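Local coordinates for protein free serine kinase (Thermococcus kodakarensis KOD1, PDB 5X0J) that transfers a phosphate group from ADP to free L-serine, giving O-phospho-L-serine and AMP on the route to L-cysteine, at residues G2-P7 with Y100-A105; L32-L37 with M168-K173; G108-V113 with I194-I199. The protein carries 1 engineered substitution. All blocks are in the same frame, centred on the assembly; numbering follows the deposited sequence.

In the fold
Contacts 1 and 2 meet beside the active site: V3 N of contact 1 lies 2.9 Å from E36 OE2 of contact 2, a probable hydrogen bond, and the carboxylates of E4 and E36 face, respectively, the phosphoserine and AMP pockets. K221, a phosphoserine-binding residue, forms salt bridges to both. Contact 3 stands farther off, its centre about 15 Å from each of the other two and about 18 Å from the centre of the chain. It joins contact 1 through the antiparallel sheet, where strands 98-107 and 196-199 are neighbours and P104 O lies 2.7 Å from F198 N. M168 links it to contact 2 by packing on E112 and V113.

Contact 1: G2-P7 with Y100-A105; sequences GVEKVP and YTWYPA. With SEP (phosphoserine), chain C.
E4 lies over the indole of W102 in the phosphoserine pocket of this kinase, where an N-terminal loop meets strand 98-107 of the antiparallel sheet. The two side chains cross at about a right angle, so the glutamate spans the benzo half of the indole. Its CG sits 3.9 Å from the centroid of the W102 six-membered ring and only 10° off the ring normal, a CH-pi contact made squarely over the face. Farther along, the carboxylate tilts 24° from the ring plane and brings E4 OE2 to 3.4 Å from W102 CE2, above the rim. The chain reaches this far because it stays extended beyond CG. The same OE2 forms a salt bridge with K221, so the carboxylate that covers the indole is also tied to a phosphoserine-binding lysine. The other carboxylate oxygen, E4 OE1, comes close to E36 OE1, a proximity of like charges that the nearby lysine would probably ease. K5 adds a lighter touch at the indole edge, its carbonyl O standing 4.2 Å from W102 CZ3, while its ammonium group turns to D188.

The tryptophan thus has two tasks: its face receives the glutamate, while its pyrrole edge is directed at the ligand. With CG anti to the carbonyl carbon, the ring projects from the break in strand 98-107 toward both partners. A leucine here would probably leave the phosphoserine carboxylate without its indole donor and deprive the E4 methylenes of the flat surface they rest on. The bond at stake runs from W102 NE1 to phosphoserine O, 3.0 Å long, with an N-H...O angle of 164°.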
loop_
_atom_site.group_PDB
_atom_site.type_symbol
_atom_site.label_atom_id
_atom_site.label_comp_id
_atom_site.label_asym_id
_atom_site.label_seq_id
_atom_site.Cartn_x
_atom_site.Cartn_y
_atom_site.Cartn_z
ATOM N N GLY A 2 -1.537 8.493 8.473
ATOM C CA GLY A 2 -1.332 8.164 7.029
ATOM C C GLY A 2 -2.626 7.743 6.375
ATOM O O GLY A 2 -3.705 7.941 6.941
ATOM N N VAL A 3 -2.516 7.141 5.199
ATOM C CA VAL A 3 -3.687 6.780 4.393
ATOM C C VAL A 3 -4.333 5.461 4.792
ATOM O O VAL A 3 -5.433 5.186 4.333
ATOM C CB VAL A 3 -3.383 6.759 2.867
ATOM C CG1 VAL A 3 -2.794 8.094 2.420
ATOM C CG2 VAL A 3 -2.486 5.590 2.471
ATOM N N GLU A 4 -3.684 4.642 5.603
ATOM C CA GLU A 4 -4.226 3.315 5.924
ATOM C C GLU A 4 -5.142 3.339 7.143
ATOM O O GLU A 4 -4.875 4.029 8.131
ATOM C CB GLU A 4 -3.095 2.314 6.162
ATOM C CG GLU A 4 -2.299 2.003 4.902
ATOM C CD GLU A 4 -0.859 1.578 5.160
ATOM O OE1 GLU A 4 -0.250 2.015 6.157
ATOM O OE2 GLU A 4 -0.329 0.858 4.307
ATOM N N LYS A 5 -6.235 2.588 7.056
ATOM C CA LYS A 5 -7.117 2.356 8.200
ATOM C C LYS A 5 -6.353 1.575 9.255
ATOM O O LYS A 5 -5.712 0.572 8.938
ATOM C CB LYS A 5 -8.322 1.536 7.742
ATOM C CG LYS A 5 -9.334 1.155 8.818
ATOM C CD LYS A 5 -10.146 2.338 9.287
ATOM C CE LYS A 5 -11.109 1.919 10.380
ATOM N NZ LYS A 5 -12.083 2.991 10.669
ATOM N N VAL A 6 -6.420 2.023 10.507
ATOM C CA VAL A 6 -5.794 1.301 11.614
ATOM C C VAL A 6 -6.521 -0.037 11.797
ATOM O O VAL A 6 -7.760 -0.074 11.711
ATOM C CB VAL A 6 -5.848 2.139 12.916
ATOM C CG1 VAL A 6 -5.384 1.345 14.130
ATOM C CG2 VAL A 6 -4.997 3.391 12.774
ATOM N N PRO A 7 -5.774 -1.139 12.043
ATOM C CA PRO A 7 -6.461 -2.422 12.267
ATOM C C PRO A 7 -7.416 -2.386 13.472
ATOM O O PRO A 7 -7.158 -1.678 14.456
ATOM C CB PRO A 7 -5.308 -3.409 12.507
ATOM C CG PRO A 7 -4.090 -2.763 11.965
ATOM C CD PRO A 7 -4.305 -1.295 12.101
ATOM N N TYR A 100 -1.266 -10.308 2.144
ATOM C CA TYR A 100 -2.640 -10.042 1.739
ATOM C C TYR A 100 -2.583 -8.758 0.904
ATOM O O TYR A 100 -1.564 -8.524 0.258
ATOM C CB TYR A 100 -3.555 -9.946 2.981
ATOM C CG TYR A 100 -3.506 -11.207 3.803
ATOM C CD1 TYR A 100 -2.538 -11.376 4.794
ATOM C CD2 TYR A 100 -4.384 -12.246 3.565
ATOM C CE1 TYR A 100 -2.453 -12.550 5.525
ATOM C CE2 TYR A 100 -4.306 -13.425 4.303
ATOM C CZ TYR A 100 -3.341 -13.563 5.281
ATOM N N THR A 101 -3.625 -7.934 0.906
ATOM C CA THR A 101 -3.617 -6.689 0.139
ATOM C C THR A 101 -4.251 -5.556 0.942
ATOM O O THR A 101 -4.796 -5.772 2.035
ATOM C CB THR A 101 -4.306 -6.901 -1.235
ATOM O OG1 THR A 101 -4.002 -5.821 -2.127
ATOM C CG2 THR A 101 -5.823 -7.025 -1.116
ATOM N N TRP A 102 -4.169 -4.353 0.386
ATOM C CA TRP A 102 -4.872 -3.179 0.865
ATOM C C TRP A 102 -5.887 -2.812 -0.203
ATOM O O TRP A 102 -5.569 -2.790 -1.402
ATOM C CB TRP A 102 -3.929 -1.988 1.067
ATOM C CG TRP A 102 -2.896 -2.178 2.119
ATOM C CD1 TRP A 102 -1.607 -2.573 1.940
ATOM C CD2 TRP A 102 -3.050 -1.939 3.519
ATOM N NE1 TRP A 102 -0.947 -2.600 3.142
ATOM C CE2 TRP A 102 -1.818 -2.230 4.132
ATOM C CE3 TRP A 102 -4.119 -1.513 4.318
ATOM C CZ2 TRP A 102 -1.617 -2.103 5.506
ATOM C CZ3 TRP A 102 -3.930 -1.405 5.687
ATOM C CH2 TRP A 102 -2.689 -1.707 6.272
ATOM N N TYR A 103 -7.096 -2.480 0.239
ATOM C CA TYR A 103 -8.184 -2.096 -0.662
ATOM C C TYR A 103 -8.319 -0.575 -0.691
ATOM O O TYR A 103 -8.591 0.016 0.348
ATOM C CB TYR A 103 -9.503 -2.743 -0.196
ATOM C CG TYR A 103 -9.400 -4.232 -0.036
ATOM C CD1 TYR A 103 -9.348 -5.063 -1.144
ATOM C CD2 TYR A 103 -9.324 -4.814 1.221
ATOM C CE1 TYR A 103 -9.230 -6.438 -0.998
ATOM C CE2 TYR A 103 -9.205 -6.175 1.379
ATOM C CZ TYR A 103 -9.172 -6.985 0.269
ATOM O OH TYR A 103 -9.047 -8.336 0.436
ATOM N N PRO A 104 -8.121 0.066 -1.867
ATOM C CA PRO A 104 -8.386 1.502 -1.940
ATOM C C PRO A 104 -9.862 1.760 -1.689
ATOM O O PRO A 104 -10.703 0.959 -2.113
ATOM C CB PRO A 104 -8.012 1.881 -3.383
ATOM C CG PRO A 104 -7.302 0.706 -3.953
ATOM C CD PRO A 104 -7.695 -0.491 -3.168
ATOM N N ALA A 105 -10.170 2.874 -1.039
ATOM C CA ALA A 105 -11.556 3.252 -0.742
ATOM C C ALA A 105 -11.664 4.756 -0.726
ATOM O O ALA A 105 -10.676 5.452 -0.528
ATOM C CB ALA A 105 -11.995 2.686 0.596
HETATM N N SEP C . 4.109 -3.227 1.298
HETATM C CA SEP C . 3.348 -2.571 2.406
HETATM C CB SEP C . 2.288 -1.647 1.805
HETATM O OG SEP C . 2.930 -0.681 0.973
HETATM C C SEP C . 2.767 -3.608 3.329
HETATM O O SEP C . 1.838 -3.302 4.104
HETATM O OXT SEP C . 3.203 -4.775 3.334
HETATM P P SEP C . 3.846 0.495 1.612
HETATM O O1P SEP C . 3.275 0.742 2.999
HETATM O O2P SEP C . 3.622 1.615 0.646
HETATM O O3P SEP C . 5.252 -0.049 1.596
#

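Contact 2: L32-L37 with M168-K173; sequences LVQKEL and MSVEGK. With AMP (adenosine monophosphate), chain B.
K35 and V170 mark the closest backbone approach, with CA atoms 7.0 Å apart, where the first turn of helix 34-47 meets the closing turn of helix 155-170. Side chains from consecutive positions pair up, in the conformer described; both Q34 and S169 are modelled in two. Q34 crosses V170 at about a right angle, and the valine methyl CG2 presses against the amide carbon, V170 CG2 to Q34 CD measuring 3.4 Å. That methyl also lies along CB and CG of the glutamine, while the other methyl, CG1, reaches NE2. The amide nitrogen itself bonds to E38, one turn further along the helix.

K35 passes over S169 with its aliphatic part: K35 CG lies beside S169 OG, and K35 CE lies 3.4 Å from S169 O. A bend at chi2 (-74°) carries the lysine chain across that carbonyl. In the same conformer a water connects the two residues, accepting from K35 N at 2.9 Å and lying 3.2 Å from S169 OG. The contact joins the N-terminal end of helix 34-47 to the C-terminal end of helix 155-170. V33 is the N-cap of the first helix, and a Schellman motif closes the second, with G172 at positive phi (83°) and K173 N bonded to M168 O at 3.0 Å. D166, in the preceding turn of helix 155-170, accepts from Q34 N and so satisfies another amide in the opening turn. E36, which follows K35, belongs to the AMP pocket; its OE1 approaches AMP O5' to 3.5 Å and also forms a salt bridge with K221.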
loop_
_atom_site.group_PDB
_atom_site.type_symbol
_atom_site.label_atom_id
_atom_site.label_comp_id
_atom_site.label_asym_id
_atom_site.label_seq_id
_atom_site.Cartn_x
_atom_site.Cartn_y
_atom_site.Cartn_z
ATOM N N LEU A 32 3.728 4.714 -5.215
ATOM C CA LEU A 32 3.426 5.562 -4.058
ATOM C C LEU A 32 2.069 6.244 -4.172
ATOM O O LEU A 32 1.559 6.420 -5.265
ATOM C CB LEU A 32 4.502 6.642 -3.904
ATOM C CG LEU A 32 5.957 6.171 -3.890
ATOM C CD1 LEU A 32 6.889 7.340 -3.618
ATOM C CD2 LEU A 32 6.155 5.077 -2.843
ATOM N N VAL A 33 1.490 6.571 -3.018
ATOM C CA VAL A 33 0.331 7.439 -2.835
ATOM C C VAL A 33 0.870 8.771 -2.317
ATOM O O VAL A 33 1.575 8.812 -1.286
ATOM C CB VAL A 33 -0.637 6.833 -1.788
ATOM C CG1 VAL A 33 -1.877 7.712 -1.618
ATOM C CG2 VAL A 33 -1.003 5.398 -2.179
ATOM N N GLN A 34 0.548 9.861 -3.015
ATOM C CA GLN A 34 1.121 11.164 -2.685
ATOM C C GLN A 34 0.851 11.599 -1.253
ATOM O O GLN A 34 1.761 12.067 -0.572
ATOM C CB GLN A 34 0.648 12.251 -3.649
ATOM C CG GLN A 34 1.205 13.625 -3.296
ATOM C CD GLN A 34 1.120 14.607 -4.436
ATOM O OE1 GLN A 34 1.366 14.251 -5.578
ATOM N NE2 GLN A 34 0.804 15.859 -4.121
ATOM N N LYS A 35 -0.386 11.453 -0.788
ATOM C CA LYS A 35 -0.713 11.869 0.586
ATOM C C LYS A 35 0.018 11.063 1.657
ATOM O O LYS A 35 0.271 11.570 2.746
ATOM C CB LYS A 35 -2.209 11.775 0.847
ATOM C CG LYS A 35 -3.045 12.760 0.059
ATOM C CD LYS A 35 -2.966 14.181 0.552
ATOM C CE LYS A 35 -4.191 14.952 0.075
ATOM N NZ LYS A 35 -4.046 16.407 0.311
ATOM N N GLU A 36 0.334 9.805 1.364
ATOM C CA GLU A 36 1.109 8.955 2.283
ATOM C C GLU A 36 2.560 9.449 2.358
ATOM O O GLU A 36 3.135 9.561 3.444
ATOM C CB GLU A 36 1.038 7.501 1.812
ATOM C CG GLU A 36 1.690 6.442 2.701
ATOM C CD GLU A 36 0.855 5.990 3.879
ATOM O OE1 GLU A 36 0.797 4.759 4.111
ATOM O OE2 GLU A 36 0.247 6.852 4.535
ATOM N N LEU A 37 3.145 9.751 1.203
ATOM C CA LEU A 37 4.497 10.303 1.132
ATOM C C LEU A 37 4.594 11.637 1.878
ATOM O O LEU A 37 5.485 11.837 2.708
ATOM C CB LEU A 37 4.904 10.491 -0.337
ATOM C CG LEU A 37 6.320 11.007 -0.581
ATOM C CD1 LEU A 37 7.352 10.106 0.082
ATOM C CD2 LEU A 37 6.566 11.139 -2.077
ATOM N N MET A 168 -7.264 12.575 -7.562
ATOM C CA MET A 168 -8.480 13.100 -6.943
ATOM C C MET A 168 -8.277 13.393 -5.464
ATOM O O MET A 168 -8.848 14.350 -4.944
ATOM C CB MET A 168 -9.660 12.159 -7.165
ATOM C CG MET A 168 -10.059 12.061 -8.631
ATOM S SD MET A 168 -11.528 11.072 -8.942
ATOM C CE MET A 168 -12.811 12.260 -8.513
ATOM N N SER A 169 -7.461 12.575 -4.804
ATOM C CA SER A 169 -7.077 12.794 -3.406
ATOM C C SER A 169 -6.284 14.095 -3.245
ATOM O O SER A 169 -6.572 14.926 -2.379
ATOM C CB SER A 169 -6.270 11.588 -2.924
ATOM O OG SER A 169 -5.588 11.834 -1.714
ATOM N N VAL A 170 -5.285 14.277 -4.102
ATOM C CA VAL A 170 -4.465 15.503 -4.076
ATOM C C VAL A 170 -5.303 16.744 -4.376
ATOM O O VAL A 170 -5.094 17.800 -3.764
ATOM C CB VAL A 170 -3.262 15.379 -5.034
ATOM C CG1 VAL A 170 -2.531 16.709 -5.202
ATOM C CG2 VAL A 170 -2.298 14.314 -4.518
ATOM N N GLU A 171 -6.251 16.607 -5.298
ATOM C CA GLU A 171 -7.171 17.697 -5.644
ATOM C C GLU A 171 -8.214 17.999 -4.548
ATOM O O GLU A 171 -8.888 19.026 -4.617
ATOM C CB GLU A 171 -7.890 17.380 -6.965
ATOM C CG GLU A 171 -6.984 17.357 -8.205
ATOM C CD GLU A 171 -7.543 16.515 -9.338
ATOM O OE1 GLU A 171 -8.777 16.337 -9.398
ATOM O OE2 GLU A 171 -6.750 16.021 -10.187
ATOM N N GLY A 172 -8.353 17.123 -3.554
ATOM C CA GLY A 172 -9.330 17.305 -2.477
ATOM C C GLY A 172 -10.736 16.839 -2.808
ATOM O O GLY A 172 -11.653 17.027 -2.003
ATOM N N LYS A 173 -10.920 16.209 -3.966
ATOM C CA LYS A 173 -12.239 15.765 -4.407
ATOM C C LYS A 173 -12.714 14.546 -3.624
ATOM O O LYS A 173 -13.917 14.358 -3.451
ATOM C CB LYS A 173 -12.236 15.467 -5.906
ATOM C CG LYS A 173 -12.009 16.701 -6.764
ATOM C CD LYS A 173 -12.062 16.357 -8.242
ATOM C CE LYS A 173 -12.170 17.604 -9.109
ATOM N NZ LYS A 173 -10.967 18.470 -8.997
HETATM P P AMP B . 5.390 3.229 4.186
HETATM O O1P AMP B . 6.708 3.874 4.582
HETATM O O2P AMP B . 5.248 3.058 2.687
HETATM O O3P AMP B . 5.116 1.985 4.989
HETATM O "O5'" AMP B . 4.236 4.284 4.561
HETATM C "C5'" AMP B . 4.434 5.348 5.488
HETATM C "C4'" AMP B . 4.715 4.791 6.872
HETATM O "O4'" AMP B . 5.374 5.775 7.643
HETATM C "C3'" AMP B . 3.490 4.427 7.739
HETATM O "O3'" AMP B . 3.657 3.102 8.236
HETATM C "C2'" AMP B . 3.464 5.398 8.919
HETATM O "O2'" AMP B . 2.966 4.826 10.125
HETATM C "C1'" AMP B . 4.937 5.695 8.970
HETATM N N9 AMP B . 5.360 6.915 9.687
HETATM C C8 AMP B . 4.682 8.062 9.878
HETATM N N7 AMP B . 5.431 8.961 10.562
HETATM C C5 AMP B . 6.610 8.373 10.800
HETATM C C6 AMP B . 7.858 8.753 11.483
HETATM N N6 AMP B . 7.974 9.977 12.043
HETATM N N1 AMP B . 8.853 7.836 11.512
HETATM C C2 AMP B . 8.749 6.609 10.952
HETATM N N3 AMP B . 7.636 6.197 10.324
HETATM C C4 AMP B . 6.567 7.024 10.225
HETATM O O HOH W 1 -2.647 10.882 -2.496
#

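Contact 3: G108-V113 with I194-I199; sequences GDLNEV and IDYVFI
A classic beta bulge, in which D195 and Y196 both face F106 on the neighbouring strand 98-107, lies beside the start of helix 110-119 in the C-terminal domain. Just before that helix, G108 N donates to D195 OD2 at 2.8 Å, meeting the anti lone pair with an N-H...O angle of 155°. The other carboxylate oxygen, OD1, forms a salt bridge with K107, so the aspartate holds two successive residues at the strand-to-helix turn.

Beyond it, L110 lies against the ring of Y196. Its CD1 stands 3.8 Å from the ring centroid and 8° off the normal, an over-the-face CH-pi contact, while L110 CD2 reaches the phenol end, 3.4 Å from Y196 OH. That hydroxyl is hydrogen-bonded to K147 N, which would restrict movement of the ring beneath the leucine. One turn on, V113 CG1 approaches the edge of F198 at CZ, 4.4 Å away, a looser touch near the ring plane. D109 is the N-cap: its OD2 accepts from E112 N at 2.8 Å.

Polar and apolar contacts are thus divided along the segment. The aspartate of the bulge probably steadies the backbone just after strand 98-107, and aromatic rings receive the aliphatic side chains of the helix, so that its start is held by direction-dependent bonds and its flank by dispersion.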
loop_
_atom_site.group_PDB
_atom_site.type_symbol
_atom_site.label_atom_id
_atom_site.label_comp_id
_atom_site.label_asym_id
_atom_site.label_seq_id
_atom_site.Cartn_x
_atom_site.Cartn_y
_atom_site.Cartn_z
ATOM N N GLY A 108 -16.576 10.241 -1.190
ATOM C CA GLY A 108 -16.744 11.205 -2.271
ATOM C C GLY A 108 -17.785 10.760 -3.270
ATOM O O GLY A 108 -18.501 9.774 -3.047
ATOM N N ASP A 109 -17.869 11.490 -4.379
ATOM C CA ASP A 109 -18.932 11.270 -5.351
ATOM C C ASP A 109 -18.569 10.167 -6.348
ATOM O O ASP A 109 -17.621 10.325 -7.130
ATOM C CB ASP A 109 -19.249 12.546 -6.115
ATOM C CG ASP A 109 -20.415 12.356 -7.057
ATOM O OD1 ASP A 109 -21.547 12.176 -6.569
ATOM O OD2 ASP A 109 -20.207 12.341 -8.278
ATOM N N LEU A 110 -19.342 9.080 -6.331
ATOM C CA LEU A 110 -19.176 7.965 -7.266
ATOM C C LEU A 110 -19.103 8.425 -8.716
ATOM O O LEU A 110 -18.184 8.058 -9.435
ATOM C CB LEU A 110 -20.314 6.953 -7.131
ATOM C CG LEU A 110 -20.303 5.812 -8.167
ATOM C CD1 LEU A 110 -19.115 4.882 -7.916
ATOM C CD2 LEU A 110 -21.626 5.063 -8.164
ATOM N N ASN A 111 -20.085 9.205 -9.155
ATOM C CA ASN A 111 -20.147 9.603 -10.563
ATOM C C ASN A 111 -18.904 10.372 -11.020
ATOM O O ASN A 111 -18.401 10.141 -12.117
ATOM C CB ASN A 111 -21.425 10.404 -10.856
ATOM C CG ASN A 111 -22.697 9.573 -10.695
ATOM O OD1 ASN A 111 -22.673 8.338 -10.706
ATOM N ND2 ASN A 111 -23.827 10.259 -10.557
ATOM N N GLU A 112 -18.391 11.248 -10.163
ATOM C CA GLU A 112 -17.153 11.972 -10.448
ATOM C C GLU A 112 -15.948 11.027 -10.589
ATOM O O GLU A 112 -15.134 11.185 -11.501
ATOM C CB GLU A 112 -16.874 12.994 -9.346
ATOM C CG GLU A 112 -15.820 14.024 -9.699
ATOM C CD GLU A 112 -15.724 15.142 -8.671
ATOM O OE1 GLU A 112 -16.040 14.915 -7.473
ATOM O OE2 GLU A 112 -15.338 16.253 -9.067
ATOM N N VAL A 113 -15.842 10.063 -9.677
ATOM C CA VAL A 113 -14.773 9.056 -9.732
ATOM C C VAL A 113 -14.909 8.225 -11.019
ATOM O O VAL A 113 -13.938 8.068 -11.759
ATOM C CB VAL A 113 -14.745 8.164 -8.459
ATOM C CG1 VAL A 113 -13.735 7.027 -8.591
ATOM C CG2 VAL A 113 -14.402 8.999 -7.225
ATOM N N ILE A 194 -17.055 5.971 4.631
ATOM C CA ILE A 194 -16.668 5.896 3.217
ATOM C C ILE A 194 -17.887 5.570 2.380
ATOM O O ILE A 194 -18.922 5.163 2.907
ATOM C CB ILE A 194 -15.578 4.838 2.946
ATOM C CG1 ILE A 194 -16.020 3.434 3.391
ATOM C CG2 ILE A 194 -14.255 5.230 3.603
ATOM C CD1 ILE A 194 -15.213 2.341 2.719
ATOM N N ASP A 195 -17.747 5.723 1.067
ATOM C CA ASP A 195 -18.811 5.399 0.113
ATOM C C ASP A 195 -18.535 4.133 -0.709
ATOM O O ASP A 195 -19.429 3.314 -0.906
ATOM C CB ASP A 195 -19.055 6.610 -0.784
ATOM C CG ASP A 195 -19.448 7.844 0.017
ATOM O OD1 ASP A 195 -20.368 7.721 0.864
ATOM O OD2 ASP A 195 -18.834 8.917 -0.157
ATOM N N TYR A 196 -17.299 3.964 -1.174
ATOM C CA TYR A 196 -16.944 2.869 -2.081
ATOM C C TYR A 196 -15.599 2.285 -1.723
ATOM O O TYR A 196 -14.733 2.986 -1.204
ATOM C CB TYR A 196 -16.958 3.360 -3.547
ATOM C CG TYR A 196 -18.356 3.316 -4.101
ATOM C CD1 TYR A 196 -19.237 4.372 -3.901
ATOM C CD2 TYR A 196 -18.826 2.181 -4.749
ATOM C CE1 TYR A 196 -20.548 4.298 -4.352
ATOM C CE2 TYR A 196 -20.133 2.096 -5.206
ATOM C CZ TYR A 196 -20.985 3.161 -5.003
ATOM O OH TYR A 196 -22.284 3.081 -5.431
ATOM N N VAL A 197 -15.450 0.988 -1.981
ATOM C CA VAL A 197 -14.175 0.295 -1.820
ATOM C C VAL A 197 -13.852 -0.432 -3.132
ATOM O O VAL A 197 -14.757 -0.839 -3.865
ATOM C CB VAL A 197 -14.196 -0.656 -0.588
ATOM C CG1 VAL A 197 -15.185 -1.796 -0.767
ATOM C CG2 VAL A 197 -12.809 -1.226 -0.305
ATOM N N PHE A 198 -12.566 -0.554 -3.438
ATOM C CA PHE A 198 -12.070 -1.254 -4.616
ATOM C C PHE A 198 -11.476 -2.585 -4.165
ATOM O O PHE A 198 -10.469 -2.597 -3.441
ATOM C CB PHE A 198 -10.982 -0.452 -5.326
ATOM C CG PHE A 198 -11.459 0.783 -6.034
ATOM C CD1 PHE A 198 -11.637 1.960 -5.345
ATOM C CD2 PHE A 198 -11.662 0.779 -7.412
ATOM C CE1 PHE A 198 -12.041 3.115 -6.000
ATOM C CE2 PHE A 198 -12.057 1.929 -8.072
ATOM C CZ PHE A 198 -12.242 3.104 -7.363
ATOM N N ILE A 199 -12.074 -3.688 -4.606
ATOM C CA ILE A 199 -11.646 -5.036 -4.220
ATOM C C ILE A 199 -10.724 -5.613 -5.288
ATOM O O ILE A 199 -11.004 -5.512 -6.488
ATOM C CB ILE A 199 -12.859 -5.978 -4.044
ATOM C CG1 ILE A 199 -13.871 -5.411 -3.031
ATOM C CG2 ILE A 199 -12.418 -7.395 -3.677
ATOM C CD1 ILE A 199 -13.352 -5.186 -1.631
#